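Local coordinates for protein putative D-alanine N-acetyltransferase of GNAT family (Desulfovibrio desulfuricans subsp. desulfuricans, PDB 2R7H) that probably transfers an acyl group, as a putative N-acetyltransferase of the GNAT family whose true substrate is not established, at residues B[133-136]-B[140-143]; B[143-148]-B[168-173]. All coordinates share one frame; numbering follows the deposited sequence.

Interaction 1 (B[133-136]-B[140-143]); sequences AETS and KYAP
Ser136 and Tyr141 are the residues at which the two backbones come nearest, their CA atoms 6.1 Å apart. Segment 133-136 is the extended last part of strand 130-136. After three intervening residues, 140-143 runs from a 3-10 turn at Lys140 and Tyr141 into helix 142-150, so the chain has reversed and brings Tyr141 back against the strand it has just left. The Tyr141 side chain carries the contact, pressed against Thr135 and Ser136. With CG anti to its own carbonyl carbon (chi1 -71°), the ring turns to lie across the strand end, its CG-CD1 side nearest Ser136 and CD2 nearest Thr135. Ser136 CB sits over one face, offset toward the rim, in a CH-pi contact 4.0 Å from the ring centroid. At the root of the side chain, Tyr141 CB lies 3.4 Å from the carbonyl oxygen Ser136 O. This is the strand-to-helix connection of a GNAT fold, in which strand 130-136 passes into helix 142-150 through a short turn. Thr135 approaches obliquely: its hydroxyl OG1 lies 3.2 Å from Tyr141 CD2, a van der Waals contact between a polar oxygen and an aromatic carbon. Its chi1 of -167° swings OG1 toward the ring. A small serine suits a place where a ring must lie close to the backbone, and its own hydroxyl is turned to other work, bonded to Asp167 and to the backbone N of Ile138 within the turn. A broad tyrosine ring can meet both strand residues at once, and Phe43 packs against it edge-to-face.

Interaction 2 (B[143-148]-B[168-173]); sequences PTRRFY and DKIIYR
Helix 142-150 packs on strand 167-175 in the C-terminal half of the GNAT fold, an alpha-on-beta layer in which the helix lies against one face of the mixed sheet. The short segments 143-148 and 168-173 run nearly parallel, their axes 20° apart in direction and 10.3 Å apart at closest approach, a spacing that leaves room for one layer of side chains. Tyr172 spans this gap, its ring reaching from the strand to the helix. Tyr148 CB stands over one face of this ring, 4.2 Å from the centroid in a CH-pi contact. The two tyrosine rings themselves meet obliquely, with centroids 5.7 Å apart and planes at 45°; their closest atoms are Tyr148 CD2 and Tyr172 CD2, at 3.9 Å. At the far end of the Tyr172 ring the phenol oxygen OH nestles against the aliphatic part of Arg145, 3.3 Å from Arg145 CB, with CG and CD close by. Here the arginine serves as a hydrocarbon chain. Its bend at chi3 (-61°) helps direct the guanidinium group away to the turn, where NH1 bonds to Ile138 O. Tyrosine suits the strand position because its flat ring packs against the helix while its hydroxyl can reach a polar partner, Glu149, on that helix. Ile170, two residues earlier on the strand, adds a light touch on Arg145 CD from its CG1 at 4.5 Å. Ala133 of neighbouring strand 130-136 and, one strand farther, Leu97 of 94-102 pack against Tyr148; Ala155 of strand 154-159, on the other flank, packs against Tyr172. On the opposite face of the sheet from the helix, Ile171 packs on Leu159 of the second subunit.

How the interactions relate
Both contacts are buried and involve helix 142-150 or its lead-in, sharing Pro143: interaction 1 packs the turn that leads into the helix on the end of strand 130-136, and interaction 2 holds the helix's next turns to strand 167-175. The two strands are antiparallel neighbours in the sheet, joined by probable hydrogen bonds from Ile170 N to Thr135 O and from Tyr172 N to Ala133 O. In chemistry, interaction 1 sets one aromatic ring beside small hydroxyl residues at a turn, local in sequence, whereas interaction 2 is a more extensive packing of two tyrosines and an arginine chain between layers. Arg145 connects them, its NH1 also making a weak hydrogen bond to Ser136 O.

Interaction 1 (B[133-136]-B[140-143])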
ATOM      1  N   ALA B 133      -0.843  11.072  -2.953  1.00 32.43           N
ATOM      2  CA  ALA B 133      -0.595  10.642  -4.337  1.00 28.30           C
ATOM      3  C   ALA B 133       0.862  10.218  -4.446  1.00 27.53           C
ATOM      4  O   ALA B 133       1.746  10.896  -3.973  1.00 30.99           O
ATOM      5  CB  ALA B 133      -0.929  11.755  -5.380  1.00 25.90           C
ATOM      6  N   GLU B 134       1.126   9.133  -5.137  1.00 29.49           N
ATOM      7  CA  GLU B 134       2.499   8.641  -5.319  1.00 33.98           C
ATOM      8  C   GLU B 134       2.840   8.648  -6.789  1.00 34.27           C
ATOM      9  O   GLU B 134       1.999   8.307  -7.607  1.00 31.52           O
ATOM     10  CB  GLU B 134       2.606   7.197  -4.828  1.00 33.32           C
ATOM     11  CG  GLU B 134       2.209   7.023  -3.427  1.00 37.84           C
ATOM     12  CD  GLU B 134       2.423   5.610  -2.926  1.00 41.42           C
ATOM     13  OE1 GLU B 134       2.366   4.661  -3.729  1.00 37.05           O
ATOM     14  OE2 GLU B 134       2.621   5.470  -1.721  1.00 48.25           O
ATOM     15  N   THR B 135       4.056   9.063  -7.132  1.00 32.62           N
ATOM     16  CA  THR B 135       4.463   9.006  -8.510  1.00 33.89           C
ATOM     17  C   THR B 135       5.955   8.703  -8.592  1.00 33.22           C
ATOM     18  O   THR B 135       6.639   8.551  -7.557  1.00 33.44           O
ATOM     19  CB  THR B 135       4.038  10.272  -9.311  1.00 36.65           C
ATOM     20  OG1 THR B 135       4.197  10.002 -10.701  1.00 37.72           O
ATOM     21  CG2 THR B 135       4.840  11.502  -8.904  1.00 36.77           C
ATOM     22  N   SER B 136       6.434   8.584  -9.818  1.00 32.86           N
ATOM     23  CA  SER B 136       7.830   8.282 -10.098  1.00 33.31           C
ATOM     24  C   SER B 136       8.664   9.547 -10.228  1.00 34.74           C
ATOM     25  O   SER B 136       8.173  10.608 -10.577  1.00 35.19           O
ATOM     26  CB  SER B 136       7.935   7.429 -11.359  1.00 34.20           C
ATOM     27  OG  SER B 136       9.254   7.371 -11.819  1.00 35.05           O
ATOM     28  N   LYS B 140       9.890  11.294 -17.523  1.00 37.75           N
ATOM     29  CA  LYS B 140       8.541  11.062 -18.064  1.00 40.92           C
ATOM     30  C   LYS B 140       7.389  11.538 -17.154  1.00 41.70           C
ATOM     31  O   LYS B 140       6.318  11.912 -17.649  1.00 40.77           O
ATOM     32  CB  LYS B 140       8.386   9.558 -18.335  1.00 42.44           C
ATOM     33  CG  LYS B 140       7.009   9.088 -18.845  1.00 47.23           C
ATOM     34  CD  LYS B 140       6.959   7.564 -18.893  1.00 46.94           C
ATOM     35  CE  LYS B 140       5.631   7.110 -19.449  1.00 56.84           C
ATOM     36  NZ  LYS B 140       5.521   5.642 -19.436  1.00 64.21           N
ATOM     37  N   TYR B 141       7.613  11.478 -15.836  1.00 41.36           N
ATOM     38  CA  TYR B 141       6.639  11.887 -14.817  1.00 40.62           C
ATOM     39  C   TYR B 141       6.760  13.320 -14.346  1.00 40.96           C
ATOM     40  O   TYR B 141       6.045  13.711 -13.440  1.00 40.48           O
ATOM     41  CB  TYR B 141       6.675  10.915 -13.636  1.00 41.64           C
ATOM     42  CG  TYR B 141       6.081   9.587 -14.011  1.00 39.44           C
ATOM     43  CD1 TYR B 141       6.848   8.601 -14.595  1.00 41.17           C
ATOM     44  CD2 TYR B 141       4.738   9.339 -13.808  1.00 44.50           C
ATOM     45  CE1 TYR B 141       6.313   7.390 -14.945  1.00 39.98           C
ATOM     46  CE2 TYR B 141       4.195   8.138 -14.165  1.00 37.57           C
ATOM     47  CZ  TYR B 141       4.989   7.171 -14.725  1.00 38.94           C
ATOM     48  OH  TYR B 141       4.429   5.977 -15.096  1.00 48.30           O
ATOM     49  N   ALA B 142       7.660  14.097 -14.957  1.00 40.57           N
ATOM     50  CA  ALA B 142       7.820  15.512 -14.634  1.00 40.82           C
ATOM     51  C   ALA B 142       6.479  16.276 -14.723  1.00 40.28           C
ATOM     52  O   ALA B 142       6.164  17.047 -13.818  1.00 40.00           O
ATOM     53  CB  ALA B 142       8.913  16.145 -15.519  1.00 38.70           C
ATOM     54  N   PRO B 143       5.682  16.059 -15.800  1.00 41.79           N
ATOM     55  CA  PRO B 143       4.373  16.724 -15.889  1.00 40.97           C
ATOM     56  C   PRO B 143       3.432  16.408 -14.715  1.00 40.12           C
ATOM     57  O   PRO B 143       2.836  17.319 -14.145  1.00 38.57           O
ATOM     58  CB  PRO B 143       3.805  16.180 -17.198  1.00 40.69           C
ATOM     59  CG  PRO B 143       4.992  15.811 -18.001  1.00 41.62           C
ATOM     60  CD  PRO B 143       5.959  15.277 -17.025  1.00 42.21           C
TER

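Interaction 2 (B[143-148]-B[168-173])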
ATOM      1  N   PRO B 143       5.682  16.059 -15.800  1.00 41.79           N
ATOM      2  CA  PRO B 143       4.373  16.724 -15.889  1.00 40.97           C
ATOM      3  C   PRO B 143       3.432  16.408 -14.715  1.00 40.12           C
ATOM      4  O   PRO B 143       2.836  17.319 -14.145  1.00 38.57           O
ATOM      5  CB  PRO B 143       3.805  16.180 -17.198  1.00 40.69           C
ATOM      6  CG  PRO B 143       4.992  15.811 -18.001  1.00 41.62           C
ATOM      7  CD  PRO B 143       5.959  15.277 -17.025  1.00 42.21           C
ATOM      8  N   THR B 144       3.311  15.123 -14.379  1.00 39.79           N
ATOM      9  CA  THR B 144       2.505  14.650 -13.255  1.00 36.82           C
ATOM     10  C   THR B 144       2.931  15.325 -11.966  1.00 34.01           C
ATOM     11  O   THR B 144       2.092  15.770 -11.208  1.00 34.81           O
ATOM     12  CB  THR B 144       2.651  13.134 -13.065  1.00 36.97           C
ATOM     13  OG1 THR B 144       2.259  12.457 -14.271  1.00 39.75           O
ATOM     14  CG2 THR B 144       1.780  12.645 -11.922  1.00 37.07           C
ATOM     15  N   ARG B 145       4.230  15.374 -11.697  1.00 33.77           N
ATOM     16  CA  ARG B 145       4.731  16.047 -10.482  1.00 34.81           C
ATOM     17  C   ARG B 145       4.332  17.535 -10.439  1.00 39.26           C
ATOM     18  O   ARG B 145       3.975  18.043  -9.369  1.00 41.93           O
ATOM     19  CB  ARG B 145       6.254  15.871 -10.333  1.00 34.89           C
ATOM     20  CG  ARG B 145       6.667  14.441 -10.078  1.00 33.28           C
ATOM     21  CD  ARG B 145       8.101  14.303  -9.616  1.00 35.48           C
ATOM     22  NE  ARG B 145       9.110  14.779 -10.563  1.00 34.10           N
ATOM     23  CZ  ARG B 145       9.536  14.110 -11.635  1.00 35.90           C
ATOM     24  NH1 ARG B 145       9.012  12.943 -11.972  1.00 36.84           N
ATOM     25  NH2 ARG B 145      10.476  14.630 -12.417  1.00 40.95           N
ATOM     26  N   ARG B 146       4.408  18.213 -11.605  1.00 40.78           N
ATOM     27  CA  ARG B 146       4.021  19.627 -11.773  1.00 40.49           C
ATOM     28  C   ARG B 146       2.542  19.764 -11.444  1.00 37.62           C
ATOM     29  O   ARG B 146       2.159  20.654 -10.678  1.00 38.93           O
ATOM     30  CB  ARG B 146       4.307  20.147 -13.210  1.00 40.12           C
ATOM     31  N   PHE B 147       1.732  18.872 -12.016  1.00 37.07           N
ATOM     32  CA  PHE B 147       0.291  18.842 -11.764  1.00 37.51           C
ATOM     33  C   PHE B 147      -0.024  18.812 -10.279  1.00 37.87           C
ATOM     34  O   PHE B 147      -0.793  19.647  -9.775  1.00 37.97           O
ATOM     35  CB  PHE B 147      -0.336  17.630 -12.464  1.00 36.73           C
ATOM     36  CG  PHE B 147      -1.793  17.464 -12.207  1.00 41.40           C
ATOM     37  CD1 PHE B 147      -2.729  18.238 -12.898  1.00 38.89           C
ATOM     38  CD2 PHE B 147      -2.251  16.507 -11.316  1.00 42.80           C
ATOM     39  CE1 PHE B 147      -4.063  18.088 -12.659  1.00 34.65           C
ATOM     40  CE2 PHE B 147      -3.584  16.350 -11.102  1.00 45.00           C
ATOM     41  CZ  PHE B 147      -4.499  17.139 -11.781  1.00 39.49           C
ATOM     42  N   TYR B 148       0.596  17.859  -9.574  1.00 39.57           N
ATOM     43  CA  TYR B 148       0.405  17.718  -8.141  1.00 37.21           C
ATOM     44  C   TYR B 148       0.883  18.940  -7.372  1.00 35.18           C
ATOM     45  O   TYR B 148       0.162  19.432  -6.503  1.00 32.28           O
ATOM     46  CB  TYR B 148       1.036  16.424  -7.572  1.00 37.55           C
ATOM     47  CG  TYR B 148       0.417  15.120  -8.058  1.00 37.71           C
ATOM     48  CD1 TYR B 148      -0.984  14.951  -8.123  1.00 36.99           C
ATOM     49  CD2 TYR B 148       1.203  14.002  -8.295  1.00 37.14           C
ATOM     50  CE1 TYR B 148      -1.552  13.772  -8.550  1.00 38.33           C
ATOM     51  CE2 TYR B 148       0.617  12.793  -8.696  1.00 41.75           C
ATOM     52  CZ  TYR B 148      -0.766  12.697  -8.806  1.00 36.19           C
ATOM     53  OH  TYR B 148      -1.383  11.520  -9.195  1.00 42.11           O
ATOM     54  N   ASP B 168      12.800   6.573  -8.408  1.00 33.64           N
ATOM     55  CA  ASP B 168      12.351   6.887  -7.058  1.00 33.78           C
ATOM     56  C   ASP B 168      10.858   7.066  -6.964  1.00 33.39           C
ATOM     57  O   ASP B 168      10.240   7.448  -7.953  1.00 32.50           O
ATOM     58  CB  ASP B 168      12.955   8.215  -6.619  1.00 32.63           C
ATOM     59  CG  ASP B 168      14.472   8.222  -6.645  1.00 35.79           C
ATOM     60  OD1 ASP B 168      15.101   7.143  -6.735  1.00 31.66           O
ATOM     61  OD2 ASP B 168      15.018   9.335  -6.571  1.00 36.18           O
ATOM     62  N   LYS B 169      10.287   6.783  -5.783  1.00 31.69           N
ATOM     63  CA  LYS B 169       8.865   7.005  -5.556  1.00 30.48           C
ATOM     64  C   LYS B 169       8.817   8.288  -4.793  1.00 30.84           C
ATOM     65  O   LYS B 169       9.542   8.402  -3.803  1.00 29.45           O
ATOM     66  CB  LYS B 169       8.197   5.909  -4.706  1.00 31.97           C
ATOM     67  CG  LYS B 169       6.651   6.168  -4.547  1.00 33.81           C
ATOM     68  CD  LYS B 169       5.890   4.986  -4.048  1.00 32.00           C
ATOM     69  CE  LYS B 169       6.124   4.660  -2.657  1.00 30.43           C
ATOM     70  NZ  LYS B 169       5.114   3.623  -2.209  1.00 32.21           N
ATOM     71  N   ILE B 170       7.989   9.244  -5.242  1.00 28.30           N
ATOM     72  CA  ILE B 170       7.808  10.527  -4.552  1.00 31.85           C
ATOM     73  C   ILE B 170       6.379  10.475  -4.006  1.00 29.85           C
ATOM     74  O   ILE B 170       5.449  10.133  -4.752  1.00 31.33           O
ATOM     75  CB  ILE B 170       7.974  11.795  -5.428  1.00 33.28           C
ATOM     76  CG1 ILE B 170       9.386  11.924  -6.020  1.00 38.56           C
ATOM     77  CG2 ILE B 170       7.737  13.074  -4.550  1.00 26.60           C
ATOM     78  CD1 ILE B 170       9.772  10.888  -6.947  1.00 49.60           C
ATOM     79  N   ILE B 171       6.217  10.788  -2.720  1.00 29.93           N
ATOM     80  CA  ILE B 171       4.898  10.764  -2.063  1.00 30.75           C
ATOM     81  C   ILE B 171       4.504  12.208  -1.816  1.00 30.40           C
ATOM     82  O   ILE B 171       5.237  12.971  -1.149  1.00 32.91           O
ATOM     83  CB  ILE B 171       4.869   9.954  -0.747  1.00 31.81           C
ATOM     84  CG1 ILE B 171       5.371   8.510  -0.969  1.00 30.22           C
ATOM     85  CG2 ILE B 171       3.429   9.913  -0.207  1.00 26.54           C
ATOM     86  CD1 ILE B 171       5.513   7.648   0.310  1.00 31.72           C
ATOM     87  N   TYR B 172       3.372  12.582  -2.422  1.00 26.61           N
ATOM     88  CA  TYR B 172       2.797  13.898  -2.369  1.00 28.92           C
ATOM     89  C   TYR B 172       1.656  13.908  -1.390  1.00 29.80           C
ATOM     90  O   TYR B 172       0.825  13.021  -1.365  1.00 30.12           O
ATOM     91  CB  TYR B 172       2.326  14.335  -3.782  1.00 31.68           C
ATOM     92  CG  TYR B 172       3.455  14.788  -4.663  1.00 30.75           C
ATOM     93  CD1 TYR B 172       3.964  16.089  -4.554  1.00 34.76           C
ATOM     94  CD2 TYR B 172       4.000  13.955  -5.614  1.00 35.97           C
ATOM     95  CE1 TYR B 172       5.006  16.517  -5.345  1.00 34.49           C
ATOM     96  CE2 TYR B 172       5.039  14.394  -6.411  1.00 37.21           C
ATOM     97  CZ  TYR B 172       5.535  15.651  -6.269  1.00 32.12           C
ATOM     98  OH  TYR B 172       6.571  16.037  -7.062  1.00 35.08           O
ATOM     99  N   ARG B 173       1.596  14.950  -0.597  1.00 29.51           N
ATOM    100  CA  ARG B 173       0.593  15.107   0.441  1.00 28.52           C
ATOM    101  C   ARG B 173      -0.346  16.305   0.184  1.00 32.12           C
ATOM    102  O   ARG B 173       0.129  17.375  -0.143  1.00 30.89           O
ATOM    103  CB  ARG B 173       1.367  15.442   1.720  1.00 27.42           C
ATOM    104  CG  ARG B 173       0.555  15.650   3.002  1.00 25.48           C
ATOM    105  CD  ARG B 173       1.380  16.432   3.950  1.00 31.17           C
ATOM    106  NE  ARG B 173       0.697  16.611   5.216  1.00 29.87           N
ATOM    107  CZ  ARG B 173       0.652  15.703   6.175  1.00 38.66           C
ATOM    108  NH1 ARG B 173       1.193  14.486   6.019  1.00 36.41           N
ATOM    109  NH2 ARG B 173      -0.004  16.007   7.284  1.00 33.75           N
TER